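Local coordinates for protein alanine racemase (Acinetobacter baumannii, PDB 4QHR) that is a two-domain enzyme of the alanine racemase family, pairing an N-terminal TIM-type barrel with a C-terminal beta domain, at residues Gln73-Ile78 with Gln93-Val98; Gly119-Val124 with Thr153-Met158; Phe236-Ile241 with Ala267-Gly272. One frame throughout, in Å; residues are numbered along the deposited sequence.

Contact 1 of 3, residues Gln73-Ile78 with Gln93-Val98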
ATOM      1  N   GLN A  73      19.199  12.563  18.120  1.00 12.62           N
ATOM      2  CA  GLN A  73      20.008  11.354  18.058  1.00 12.57           C
ATOM      3  C   GLN A  73      20.887  11.245  16.801  1.00 11.42           C
ATOM      4  O   GLN A  73      20.534  11.726  15.731  1.00 10.84           O
ATOM      5  CB  GLN A  73      19.128  10.071  18.123  1.00 12.77           C
ATOM      6  CG  GLN A  73      18.512   9.778  19.484  1.00 13.06           C
ATOM      7  CD  GLN A  73      17.240  10.545  19.771  1.00 13.47           C
ATOM      8  OE1 GLN A  73      16.851  11.485  19.064  1.00 14.35           O
ATOM      9  NE2 GLN A  73      16.584  10.170  20.836  1.00 14.04           N
ATOM     10  N   PRO A  74      22.039  10.589  16.929  1.00 10.95           N
ATOM     11  CA  PRO A  74      22.771  10.207  15.742  1.00 10.32           C
ATOM     12  C   PRO A  74      21.841   9.467  14.738  1.00  9.94           C
ATOM     13  O   PRO A  74      20.962   8.728  15.160  1.00 10.33           O
ATOM     14  CB  PRO A  74      23.846   9.266  16.274  1.00 10.69           C
ATOM     15  CG  PRO A  74      24.098   9.732  17.702  1.00 10.64           C
ATOM     16  CD  PRO A  74      22.731  10.188  18.168  1.00 10.75           C
ATOM     17  N   VAL A  75      22.027   9.734  13.449  1.00  8.95           N
ATOM     18  CA  VAL A  75      21.227   9.127  12.371  1.00  8.67           C
ATOM     19  C   VAL A  75      22.238   8.538  11.421  1.00  8.52           C
ATOM     20  O   VAL A  75      23.220   9.192  11.127  1.00  8.79           O
ATOM     21  CB  VAL A  75      20.328  10.140  11.639  1.00  8.34           C
ATOM     22  CG1 VAL A  75      19.715   9.518  10.383  1.00  8.38           C
ATOM     23  CG2 VAL A  75      19.189  10.567  12.523  1.00  8.14           C
ATOM     24  N   THR A  76      22.013   7.315  10.964  1.00  8.67           N
ATOM     25  CA  THR A  76      22.867   6.687   9.961  1.00  8.58           C
ATOM     26  C   THR A  76      22.107   6.581   8.639  1.00  8.19           C
ATOM     27  O   THR A  76      20.976   6.051   8.609  1.00  8.05           O
ATOM     28  CB  THR A  76      23.363   5.334  10.428  1.00  9.14           C
ATOM     29  OG1 THR A  76      24.186   5.538  11.583  1.00  9.70           O
ATOM     30  CG2 THR A  76      24.228   4.705   9.365  1.00  9.41           C
ATOM     31  N   LEU A  77      22.683   7.132   7.568  1.00  7.62           N
ATOM     32  CA  LEU A  77      22.114   6.963   6.224  1.00  7.48           C
ATOM     33  C   LEU A  77      22.622   5.626   5.722  1.00  7.65           C
ATOM     34  O   LEU A  77      23.788   5.490   5.289  1.00  6.89           O
ATOM     35  CB  LEU A  77      22.504   8.083   5.257  1.00  7.53           C
ATOM     36  CG  LEU A  77      22.279   9.506   5.827  1.00  7.43           C
ATOM     37  CD1 LEU A  77      22.791  10.597   4.890  1.00  7.46           C
ATOM     38  CD2 LEU A  77      20.810   9.735   6.213  1.00  7.47           C
ATOM     39  N   ILE A  78      21.742   4.618   5.753  1.00  7.93           N
ATOM     40  CA  ILE A  78      22.225   3.225   5.578  1.00  8.43           C
ATOM     41  C   ILE A  78      22.609   2.857   4.147  1.00  8.23           C
ATOM     42  O   ILE A  78      23.164   1.810   3.926  1.00  7.94           O
ATOM     43  CB  ILE A  78      21.167   2.241   6.156  1.00  9.04           C
ATOM     44  CG1 ILE A  78      21.769   0.952   6.744  1.00  9.63           C
ATOM     45  CG2 ILE A  78      20.123   1.899   5.121  1.00  9.46           C
ATOM     46  CD1 ILE A  78      22.616   1.160   7.991  1.00  9.94           C
ATOM     47  N   GLN A  93      23.708  18.288   9.582  1.00 11.52           N
ATOM     48  CA  GLN A  93      22.752  17.619  10.429  1.00 11.46           C
ATOM     49  C   GLN A  93      23.333  16.494  11.287  1.00 10.66           C
ATOM     50  O   GLN A  93      22.585  15.849  12.035  1.00  9.69           O
ATOM     51  CB  GLN A  93      21.649  17.044   9.550  1.00 11.88           C
ATOM     52  CG  GLN A  93      20.846  18.068   8.748  1.00 12.75           C
ATOM     53  CD  GLN A  93      19.973  18.908   9.647  1.00 13.38           C
ATOM     54  OE1 GLN A  93      19.754  18.566  10.802  1.00 13.38           O
ATOM     55  NE2 GLN A  93      19.488  20.014   9.131  1.00 14.68           N
ATOM     56  N   LYS A  94      24.627  16.248  11.168  1.00 10.45           N
ATOM     57  CA  LYS A  94      25.282  15.130  11.854  1.00 10.75           C
ATOM     58  C   LYS A  94      24.703  13.726  11.514  1.00  9.83           C
ATOM     59  O   LYS A  94      24.375  12.924  12.413  1.00  9.38           O
ATOM     60  CB  LYS A  94      25.281  15.332  13.350  1.00 12.40           C
ATOM     61  CG  LYS A  94      26.123  16.531  13.766  1.00 14.29           C
ATOM     62  CD  LYS A  94      26.110  16.664  15.280  1.00 16.56           C
ATOM     63  CE  LYS A  94      27.099  17.729  15.740  1.00 18.86           C
ATOM     64  NZ  LYS A  94      26.486  18.509  16.870  1.00 21.59           N
ATOM     65  N   PHE A  95      24.614  13.449  10.229  1.00  8.42           N
ATOM     66  CA  PHE A  95      24.192  12.154   9.723  1.00  7.87           C
ATOM     67  C   PHE A  95      25.434  11.369   9.288  1.00  7.93           C
ATOM     68  O   PHE A  95      26.176  11.796   8.393  1.00  8.12           O
ATOM     69  CB  PHE A  95      23.300  12.323   8.491  1.00  7.68           C
ATOM     70  CG  PHE A  95      21.982  12.981   8.726  1.00  7.11           C
ATOM     71  CD1 PHE A  95      21.439  13.111   9.950  1.00  7.19           C
ATOM     72  CD2 PHE A  95      21.266  13.431   7.654  1.00  7.14           C
ATOM     73  CE1 PHE A  95      20.231  13.707  10.134  1.00  7.22           C
ATOM     74  CE2 PHE A  95      20.030  14.030   7.819  1.00  6.98           C
ATOM     75  CZ  PHE A  95      19.520  14.160   9.058  1.00  7.23           C
ATOM     76  N   GLU A  96      25.691  10.217   9.893  1.00  8.04           N
ATOM     77  CA  GLU A  96      26.804   9.419   9.481  1.00  8.08           C
ATOM     78  C   GLU A  96      26.386   8.683   8.207  1.00  8.13           C
ATOM     79  O   GLU A  96      25.244   8.248   8.097  1.00  7.91           O
ATOM     80  CB  GLU A  96      27.183   8.422  10.559  1.00  8.18           C
ATOM     81  CG  GLU A  96      27.688   9.119  11.814  1.00  8.42           C
ATOM     82  CD  GLU A  96      28.180   8.174  12.862  1.00  8.64           C
ATOM     83  OE1 GLU A  96      27.798   6.978  12.830  1.00  9.32           O
ATOM     84  OE2 GLU A  96      29.008   8.637  13.676  1.00  8.38           O
ATOM     85  N   CYS A  97      27.331   8.519   7.296  1.00  8.27           N
ATOM     86  CA  CYS A  97      27.067   7.918   6.010  1.00  8.64           C
ATOM     87  C   CYS A  97      27.666   6.560   5.875  1.00  8.22           C
ATOM     88  O   CYS A  97      28.837   6.361   6.190  1.00  8.12           O
ATOM     89  CB  CYS A  97      27.640   8.777   4.880  1.00  9.09           C
ATOM     90  SG  CYS A  97      26.837  10.368   4.767  1.00 10.33           S
ATOM     91  N   VAL A  98      26.850   5.636   5.379  1.00  8.03           N
ATOM     92  CA  VAL A  98      27.358   4.447   4.777  1.00  8.00           C
ATOM     93  C   VAL A  98      28.013   4.828   3.449  1.00  8.18           C
ATOM     94  O   VAL A  98      27.490   5.672   2.711  1.00  8.61           O
ATOM     95  CB  VAL A  98      26.249   3.416   4.513  1.00  8.24           C
ATOM     96  CG1 VAL A  98      26.597   2.514   3.351  1.00  8.38           C
ATOM     97  CG2 VAL A  98      26.033   2.583   5.758  1.00  8.13           C
TER
HETATM   98  O   HOH W   1      24.905  10.495  13.402  1.00 19.09           O
HETATM   99  O   HOH W   2      24.919   7.465  13.509  1.00 16.67           O

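Contact 2 of 3, residues Gly119-Val124 with Thr153-Met158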
ATOM      1  N   GLY A 119      32.682  14.897  13.907  1.00 12.85           N
ATOM      2  CA  GLY A 119      32.739  13.756  14.764  1.00 12.00           C
ATOM      3  C   GLY A 119      32.056  12.556  14.170  1.00 11.03           C
ATOM      4  O   GLY A 119      31.675  11.667  14.897  1.00 10.48           O
ATOM      5  N   LEU A 120      31.911  12.524  12.848  1.00  9.97           N
ATOM      6  CA  LEU A 120      31.026  11.527  12.201  1.00  9.84           C
ATOM      7  C   LEU A 120      31.855  10.358  11.765  1.00  9.55           C
ATOM      8  O   LEU A 120      32.894  10.546  11.092  1.00  9.47           O
ATOM      9  CB  LEU A 120      30.307  12.129  10.983  1.00  9.72           C
ATOM     10  CG  LEU A 120      29.389  13.309  11.317  1.00 10.05           C
ATOM     11  CD1 LEU A 120      28.951  14.006  10.008  1.00 10.40           C
ATOM     12  CD2 LEU A 120      28.176  12.878  12.127  1.00 10.31           C
ATOM     13  N   LYS A 121      31.385   9.161  12.098  1.00  9.78           N
ATOM     14  CA  LYS A 121      32.003   7.953  11.604  1.00  9.58           C
ATOM     15  C   LYS A 121      31.523   7.691  10.218  1.00  9.86           C
ATOM     16  O   LYS A 121      30.481   8.220   9.778  1.00 10.45           O
ATOM     17  CB  LYS A 121      31.711   6.729  12.486  1.00  9.92           C
ATOM     18  CG  LYS A 121      32.002   6.939  13.979  1.00 10.25           C
ATOM     19  CD  LYS A 121      31.611   5.769  14.877  1.00 10.52           C
ATOM     20  CE  LYS A 121      30.143   5.452  14.891  1.00 10.76           C
ATOM     21  NZ  LYS A 121      29.273   6.479  15.561  1.00 11.24           N
ATOM     22  N   VAL A 122      32.275   6.871   9.502  1.00  9.23           N
ATOM     23  CA  VAL A 122      31.868   6.437   8.178  1.00  9.46           C
ATOM     24  C   VAL A 122      31.628   4.938   8.288  1.00  9.39           C
ATOM     25  O   VAL A 122      32.468   4.198   8.866  1.00  9.45           O
ATOM     26  CB  VAL A 122      32.888   6.810   7.092  1.00  9.38           C
ATOM     27  CG1 VAL A 122      34.267   6.412   7.477  1.00  9.31           C
ATOM     28  CG2 VAL A 122      32.523   6.177   5.745  1.00  9.51           C
ATOM     29  N   TRP A 123      30.482   4.505   7.795  1.00  9.15           N
ATOM     30  CA  TRP A 123      30.103   3.097   7.804  1.00  9.47           C
ATOM     31  C   TRP A 123      30.487   2.480   6.448  1.00  9.77           C
ATOM     32  O   TRP A 123      30.016   2.919   5.417  1.00  9.87           O
ATOM     33  CB  TRP A 123      28.614   2.923   8.129  1.00  9.70           C
ATOM     34  CG  TRP A 123      28.236   3.415   9.480  1.00 10.13           C
ATOM     35  CD1 TRP A 123      28.376   4.699   9.951  1.00 10.68           C
ATOM     36  CD2 TRP A 123      27.595   2.682  10.518  1.00 10.73           C
ATOM     37  NE1 TRP A 123      27.907   4.778  11.240  1.00 11.37           N
ATOM     38  CE2 TRP A 123      27.406   3.562  11.603  1.00 10.83           C
ATOM     39  CE3 TRP A 123      27.163   1.352  10.638  1.00 10.66           C
ATOM     40  CZ2 TRP A 123      26.818   3.157  12.801  1.00 11.07           C
ATOM     41  CZ3 TRP A 123      26.594   0.935  11.799  1.00 10.96           C
ATOM     42  CH2 TRP A 123      26.397   1.832  12.879  1.00 10.74           C
ATOM     43  N   VAL A 124      31.393   1.512   6.453  1.00 10.00           N
ATOM     44  CA  VAL A 124      31.934   0.967   5.199  1.00 10.11           C
ATOM     45  C   VAL A 124      31.286  -0.378   4.995  1.00 10.43           C
ATOM     46  O   VAL A 124      31.515  -1.326   5.766  1.00 10.15           O
ATOM     47  CB  VAL A 124      33.465   0.864   5.229  1.00  9.96           C
ATOM     48  CG1 VAL A 124      33.969   0.357   3.898  1.00  9.93           C
ATOM     49  CG2 VAL A 124      34.097   2.216   5.572  1.00  9.52           C
ATOM     50  N   THR A 153      37.149   7.640  11.445  1.00 11.46           N
ATOM     51  CA  THR A 153      36.800   6.512  12.288  1.00 11.27           C
ATOM     52  C   THR A 153      35.747   5.747  11.507  1.00 11.18           C
ATOM     53  O   THR A 153      34.696   6.315  11.101  1.00 10.98           O
ATOM     54  CB  THR A 153      36.255   6.945  13.658  1.00 11.55           C
ATOM     55  OG1 THR A 153      37.302   7.600  14.405  1.00 11.35           O
ATOM     56  CG2 THR A 153      35.713   5.763  14.471  1.00 11.39           C
ATOM     57  N   CYS A 154      36.038   4.476  11.291  1.00 10.91           N
ATOM     58  CA  CYS A 154      35.219   3.595  10.452  1.00 10.69           C
ATOM     59  C   CYS A 154      34.357   2.622  11.240  1.00 10.29           C
ATOM     60  O   CYS A 154      34.671   2.253  12.405  1.00 10.28           O
ATOM     61  CB  CYS A 154      36.125   2.728   9.565  1.00 11.27           C
ATOM     62  SG  CYS A 154      37.070   3.639   8.379  1.00 11.97           S
ATOM     63  N   VAL A 155      33.275   2.167  10.617  1.00  9.39           N
ATOM     64  CA  VAL A 155      32.513   1.030  11.133  1.00  9.40           C
ATOM     65  C   VAL A 155      32.392   0.034  10.004  1.00  9.42           C
ATOM     66  O   VAL A 155      31.842   0.381   8.982  1.00 10.43           O
ATOM     67  CB  VAL A 155      31.097   1.421  11.589  1.00  9.03           C
ATOM     68  CG1 VAL A 155      30.347   0.200  12.079  1.00  8.91           C
ATOM     69  CG2 VAL A 155      31.147   2.500  12.633  1.00  9.10           C
ATOM     70  N   LEU A 156      32.896  -1.164  10.168  1.00  9.96           N
ATOM     71  CA  LEU A 156      32.708  -2.238   9.203  1.00 10.61           C
ATOM     72  C   LEU A 156      31.280  -2.708   9.314  1.00 11.17           C
ATOM     73  O   LEU A 156      30.854  -3.188  10.393  1.00 11.01           O
ATOM     74  CB  LEU A 156      33.648  -3.396   9.487  1.00 10.93           C
ATOM     75  CG  LEU A 156      33.534  -4.635   8.589  1.00 11.51           C
ATOM     76  CD1 LEU A 156      33.794  -4.261   7.134  1.00 11.55           C
ATOM     77  CD2 LEU A 156      34.556  -5.669   9.059  1.00 11.51           C
ATOM     78  N   ALA A 157      30.549  -2.615   8.209  1.00 11.26           N
ATOM     79  CA  ALA A 157      29.125  -2.958   8.186  1.00 12.53           C
ATOM     80  C   ALA A 157      28.826  -4.044   7.153  1.00 13.84           C
ATOM     81  O   ALA A 157      29.253  -3.974   6.014  1.00 14.60           O
ATOM     82  CB  ALA A 157      28.270  -1.731   7.896  1.00 12.45           C
ATOM     83  N   MET A 158      28.096  -5.041   7.589  1.00 16.67           N
ATOM     84  CA  MET A 158      27.502  -6.008   6.678  1.00 18.89           C
ATOM     85  C   MET A 158      26.026  -6.265   7.018  1.00 19.52           C
ATOM     86  O   MET A 158      25.578  -6.013   8.141  1.00 16.13           O
ATOM     87  CB  MET A 158      28.256  -7.287   6.793  1.00 21.55           C
ATOM     88  CG  MET A 158      28.021  -8.250   5.645  1.00 23.53           C
ATOM     89  SD  MET A 158      28.741  -9.817   6.101  1.00 26.79           S
ATOM     90  CE  MET A 158      27.827 -10.320   7.585  1.00 25.28           C
TER
HETATM   91  O   HOH W   3      35.485   9.963  11.456  1.00 12.62           O

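Contact 3 of 3, residues Phe236-Ile241 with Ala267-Gly272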
ATOM      1  N   PHE A 236      -4.604  -2.849  13.218  1.00  7.45           N
ATOM      2  CA  PHE A 236      -5.270  -2.293  12.025  1.00  7.55           C
ATOM      3  C   PHE A 236      -6.734  -2.742  12.152  1.00  8.06           C
ATOM      4  O   PHE A 236      -7.026  -3.942  12.132  1.00  7.83           O
ATOM      5  CB  PHE A 236      -4.572  -2.852  10.775  1.00  7.64           C
ATOM      6  CG  PHE A 236      -5.062  -2.315   9.430  1.00  7.69           C
ATOM      7  CD1 PHE A 236      -5.667  -1.053   9.265  1.00  7.72           C
ATOM      8  CD2 PHE A 236      -4.848  -3.072   8.302  1.00  7.92           C
ATOM      9  CE1 PHE A 236      -6.064  -0.621   7.992  1.00  7.75           C
ATOM     10  CE2 PHE A 236      -5.250  -2.660   7.047  1.00  7.82           C
ATOM     11  CZ  PHE A 236      -5.865  -1.443   6.893  1.00  7.98           C
ATOM     12  N   THR A 237      -7.638  -1.766  12.314  1.00  8.57           N
ATOM     13  CA  THR A 237      -9.081  -2.044  12.454  1.00  8.76           C
ATOM     14  C   THR A 237     -10.012  -1.392  11.432  1.00  8.89           C
ATOM     15  O   THR A 237      -9.675  -0.444  10.750  1.00  8.94           O
ATOM     16  CB  THR A 237      -9.599  -1.705  13.874  1.00  8.58           C
ATOM     17  OG1 THR A 237      -9.738  -0.283  14.046  1.00  8.72           O
ATOM     18  CG2 THR A 237      -8.669  -2.319  14.941  1.00  9.01           C
ATOM     19  N   ALA A 238     -11.226  -1.957  11.334  1.00  9.24           N
ATOM     20  CA  ALA A 238     -12.326  -1.367  10.596  1.00  9.45           C
ATOM     21  C   ALA A 238     -13.650  -1.817  11.286  1.00  9.86           C
ATOM     22  O   ALA A 238     -13.620  -2.357  12.379  1.00 11.29           O
ATOM     23  CB  ALA A 238     -12.266  -1.743   9.105  1.00  9.17           C
ATOM     24  N   GLU A 239     -14.789  -1.549  10.693  1.00 10.08           N
ATOM     25  CA  GLU A 239     -16.070  -1.889  11.288  1.00 10.26           C
ATOM     26  C   GLU A 239     -16.996  -2.554  10.292  1.00  9.77           C
ATOM     27  O   GLU A 239     -16.881  -2.412   9.050  1.00  9.45           O
ATOM     28  CB  GLU A 239     -16.764  -0.619  11.879  1.00 10.74           C
ATOM     29  CG  GLU A 239     -16.205  -0.218  13.242  1.00 11.61           C
ATOM     30  CD  GLU A 239     -16.887   1.012  13.784  1.00 12.81           C
ATOM     31  OE1 GLU A 239     -17.960   1.405  13.224  1.00 14.21           O
ATOM     32  OE2 GLU A 239     -16.358   1.575  14.753  1.00 13.53           O
ATOM     33  N   ILE A 240     -17.919  -3.305  10.864  1.00  9.76           N
ATOM     34  CA  ILE A 240     -19.026  -3.876  10.087  1.00  9.92           C
ATOM     35  C   ILE A 240     -20.012  -2.812   9.613  1.00  9.56           C
ATOM     36  O   ILE A 240     -20.542  -2.066  10.402  1.00  9.35           O
ATOM     37  CB  ILE A 240     -19.736  -4.989  10.856  1.00 10.04           C
ATOM     38  CG1 ILE A 240     -18.768  -6.167  10.932  1.00 10.38           C
ATOM     39  CG2 ILE A 240     -21.019  -5.376  10.115  1.00 10.04           C
ATOM     40  CD1 ILE A 240     -19.213  -7.333  11.806  1.00 10.74           C
ATOM     41  N   ILE A 241     -20.248  -2.768   8.308  1.00  9.27           N
ATOM     42  CA  ILE A 241     -21.115  -1.761   7.684  1.00  9.69           C
ATOM     43  C   ILE A 241     -22.408  -2.321   7.095  1.00 10.10           C
ATOM     44  O   ILE A 241     -23.309  -1.546   6.745  1.00  9.77           O
ATOM     45  CB  ILE A 241     -20.338  -0.941   6.627  1.00  9.53           C
ATOM     46  CG1 ILE A 241     -19.793  -1.797   5.479  1.00  9.72           C
ATOM     47  CG2 ILE A 241     -19.176  -0.218   7.304  1.00  9.50           C
ATOM     48  CD1 ILE A 241     -19.294  -1.003   4.277  1.00  9.75           C
ATOM     49  N   ALA A 267     -20.929 -10.546   6.940  1.00 11.29           N
ATOM     50  CA  ALA A 267     -20.843  -9.113   7.245  1.00 10.88           C
ATOM     51  C   ALA A 267     -19.906  -8.436   6.224  1.00 10.68           C
ATOM     52  O   ALA A 267     -18.923  -9.028   5.781  1.00 10.00           O
ATOM     53  CB  ALA A 267     -20.326  -8.915   8.636  1.00 11.28           C
ATOM     54  N   ILE A 268     -20.235  -7.193   5.879  1.00  9.99           N
ATOM     55  CA  ILE A 268     -19.363  -6.386   5.079  1.00 10.33           C
ATOM     56  C   ILE A 268     -18.603  -5.448   6.017  1.00  9.78           C
ATOM     57  O   ILE A 268     -19.171  -4.824   6.938  1.00  9.29           O
ATOM     58  CB  ILE A 268     -20.106  -5.624   3.977  1.00 10.58           C
ATOM     59  CG1 ILE A 268     -20.968  -6.575   3.143  1.00 10.82           C
ATOM     60  CG2 ILE A 268     -19.109  -4.865   3.098  1.00 11.17           C
ATOM     61  CD1 ILE A 268     -20.217  -7.738   2.505  1.00 10.91           C
ATOM     62  N   VAL A 269     -17.289  -5.355   5.771  1.00  9.15           N
ATOM     63  CA  VAL A 269     -16.405  -4.582   6.603  1.00  8.73           C
ATOM     64  C   VAL A 269     -15.809  -3.425   5.801  1.00  8.02           C
ATOM     65  O   VAL A 269     -15.501  -3.586   4.617  1.00  8.19           O
ATOM     66  CB  VAL A 269     -15.255  -5.472   7.104  1.00  9.13           C
ATOM     67  CG1 VAL A 269     -14.256  -4.667   7.890  1.00  9.02           C
ATOM     68  CG2 VAL A 269     -15.817  -6.598   7.978  1.00  9.23           C
ATOM     69  N   SER A 270     -15.600  -2.290   6.459  1.00  7.30           N
ATOM     70  CA  SER A 270     -15.123  -1.114   5.814  1.00  6.77           C
ATOM     71  C   SER A 270     -13.584  -1.083   5.713  1.00  6.43           C
ATOM     72  O   SER A 270     -12.946  -0.177   6.227  1.00  6.36           O
ATOM     73  CB  SER A 270     -15.613   0.147   6.524  1.00  6.57           C
ATOM     74  OG  SER A 270     -15.208   0.187   7.906  1.00  6.47           O
ATOM     75  N   ILE A 271     -13.037  -2.049   5.012  1.00  6.00           N
ATOM     76  CA  ILE A 271     -11.618  -1.988   4.616  1.00  5.87           C
ATOM     77  C   ILE A 271     -11.446  -2.693   3.300  1.00  5.86           C
ATOM     78  O   ILE A 271     -12.219  -3.625   3.010  1.00  6.03           O
ATOM     79  CB  ILE A 271     -10.754  -2.641   5.680  1.00  5.84           C
ATOM     80  CG1 ILE A 271      -9.396  -1.975   5.706  1.00  5.93           C
ATOM     81  CG2 ILE A 271     -10.586  -4.165   5.445  1.00  5.84           C
ATOM     82  CD1 ILE A 271      -9.428  -0.604   6.337  1.00  5.93           C
ATOM     83  N   GLY A 272     -10.447  -2.276   2.501  1.00  5.65           N
ATOM     84  CA  GLY A 272     -10.085  -3.034   1.305  1.00  5.66           C
ATOM     85  C   GLY A 272      -8.688  -2.671   0.864  1.00  5.63           C
ATOM     86  O   GLY A 272      -7.939  -2.032   1.631  1.00  5.83           O
TER

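Contact 1 of 3, residues Gln73-Ile78 with Gln93-Val98
Val75 CB sits 3.6 Å from Phe95 CD1, the two side chains lying alongside. Phe95 CG stays beside its own backbone N (chi1 -66°), which sets the ring next to Val75. Leu77 splits its branches: CD2 meets Phe95 CD2 at 4.0 Å, while CD1 reaches Cys97 SG. These apolar contacts line the Val75, Leu77, Phe95 and Cys97 face. Gln93 CB lies over the centre of one face of the Phe95 ring.

The strands run parallel, with Thr76 paired to Glu96 and Leu77 to Cys97. Three backbone hydrogen bonds join them. Glu96 N donates to Val75 O at 2.9 Å, and the bond is bent, 145° at the hydrogen. The bonds from Leu77 N to Glu96 O, 2.8 Å, and from Val98 N to Leu77 O, 3.1 Å, are both nearly straight. Glu96 thus uses its N and its O on the same strand, either side of Thr76.

Where the ladder begins, a water stands in for a direct bond between Val75 N and Lys94 O. It accepts from Val75 N and donates to Lys94 O at 2.7 Å. A second water lies between Thr76 OG1 and Glu96 OE1, the latter bond being weak. The main partners of the Glu96 carboxylate are Trp123 NE1 and, through a salt bridge, Lys121 NZ.

These strands belong to the beta-alpha-beta unit completed by helix 87-92. Strand 54-57 flanks Thr76 by backbone bonds, strand 122-125 flanks Cys97, and Phe95 packs against helix 60-68.

Contact 2 of 3, residues Gly119-Val124 with Thr153-Met158
Val155 lies against the indole of Trp123, both side chains pointing the same way. Its CG1 is over the six-membered ring in a CH-pi contact, 4.0 Å from the centroid and 22° off the normal. With CG1 anti to the backbone N (chi1 179°), that branch takes the ring and CG2 is left toward Lys121. There CG2 meets Lys121 CE at 3.8 Å. Ala157 CB comes to the indole edge, 4.3 Å from Trp123 CE3. On the opposite face of the sheet, Val122 CG1 touches Cys154 SG at 4.0 Å.

Four parallel-strand hydrogen bonds set this register. Val122 N binds Thr153 O, and Val155 N binds Val122 O. Val124 N reaches Val155 O at 2.8 Å, and Ala157 N approaches Val124 O from above the carbonyl plane. A water joins Leu120 O to Thr153 N before the ladder starts.

Farther out, Glu96 fixes the polar ends of Trp123 and Lys121, each with a different carboxylate oxygen. The Tyr207 ring also meets the indole. Beyond the Val122 and Cys154 face, helix 139-149 packs on Val124 and Cys154. Strand 122-125, helix 139-149 and strand 154-157 make a beta-alpha-beta crossover, the repeating step of a TIM-type barrel.

Contact 3 of 3, residues Phe236-Ile241 with Ala267-Gly272
Ala238 and Ile271 meet where two antiparallel strands of the C-terminal beta domain part at a turn. Ala238 CB is a small bump that fits among Val269 CG1, Ser270 O and Ile271 CB. Its distance to Val269 CG1 is 3.7 Å. Phe236 and Ile271 come from opposite directions, and Ile271 CD1 abuts the CE1-CZ side of the Phe236 ring obliquely, 3.7 Å from CZ. With CG anti to the backbone N (chi1 -176°), the phenyl ring reaches that methyl.

At the other end, Ala267 CB enters the fork of Ile240. It lies 3.7 Å from Ile240 CD1 and 3.9 Å from Ile240 CG2. Ile241 CG1 lies against Ile268 CG2, while Ile241 CG2 touches Ser270 CB. Val320 packs on both Ile240 and Val269. Arg132 of the second subunit packs on Ile268, and Glu79 of that subunit packs on Ile241.

Ile240 and Val269 are a non-hydrogen-bonded pair. Backbone hydrogen bonds flank them: Ile241 N to Ile268 O, and Ser270 N to Glu239 O. Ser270 centres an inverse gamma turn, with a weak bond from Ile271 N to Val269 O. The Ser270 hydroxyl is hydrogen-bonded to Gln3 O, and Glu239 N donates weakly to Ser270 OG at 3.3 Å.

Contacts 1, 2 and 3 follow one another along the chain, each closing before the next opens. Contacts 1 and 2 share the parallel sheet of the N-terminal barrel, with centres about 10 Å apart. Strands 95-99 and 122-125 are neighbours there, so the strand order 75-77, 95-99, 122-125, 154-157 is continuous. Val98 of contact 1 packs on Trp123 of contact 2. Contact 3 lies in a different, mixed sheet, which strand 4-8 from the start of the chain also joins. Its centre is about 41 Å from that of contact 1 and about 47 Å from that of contact 2, across the chain's centre. Contact 3 also meets the second subunit.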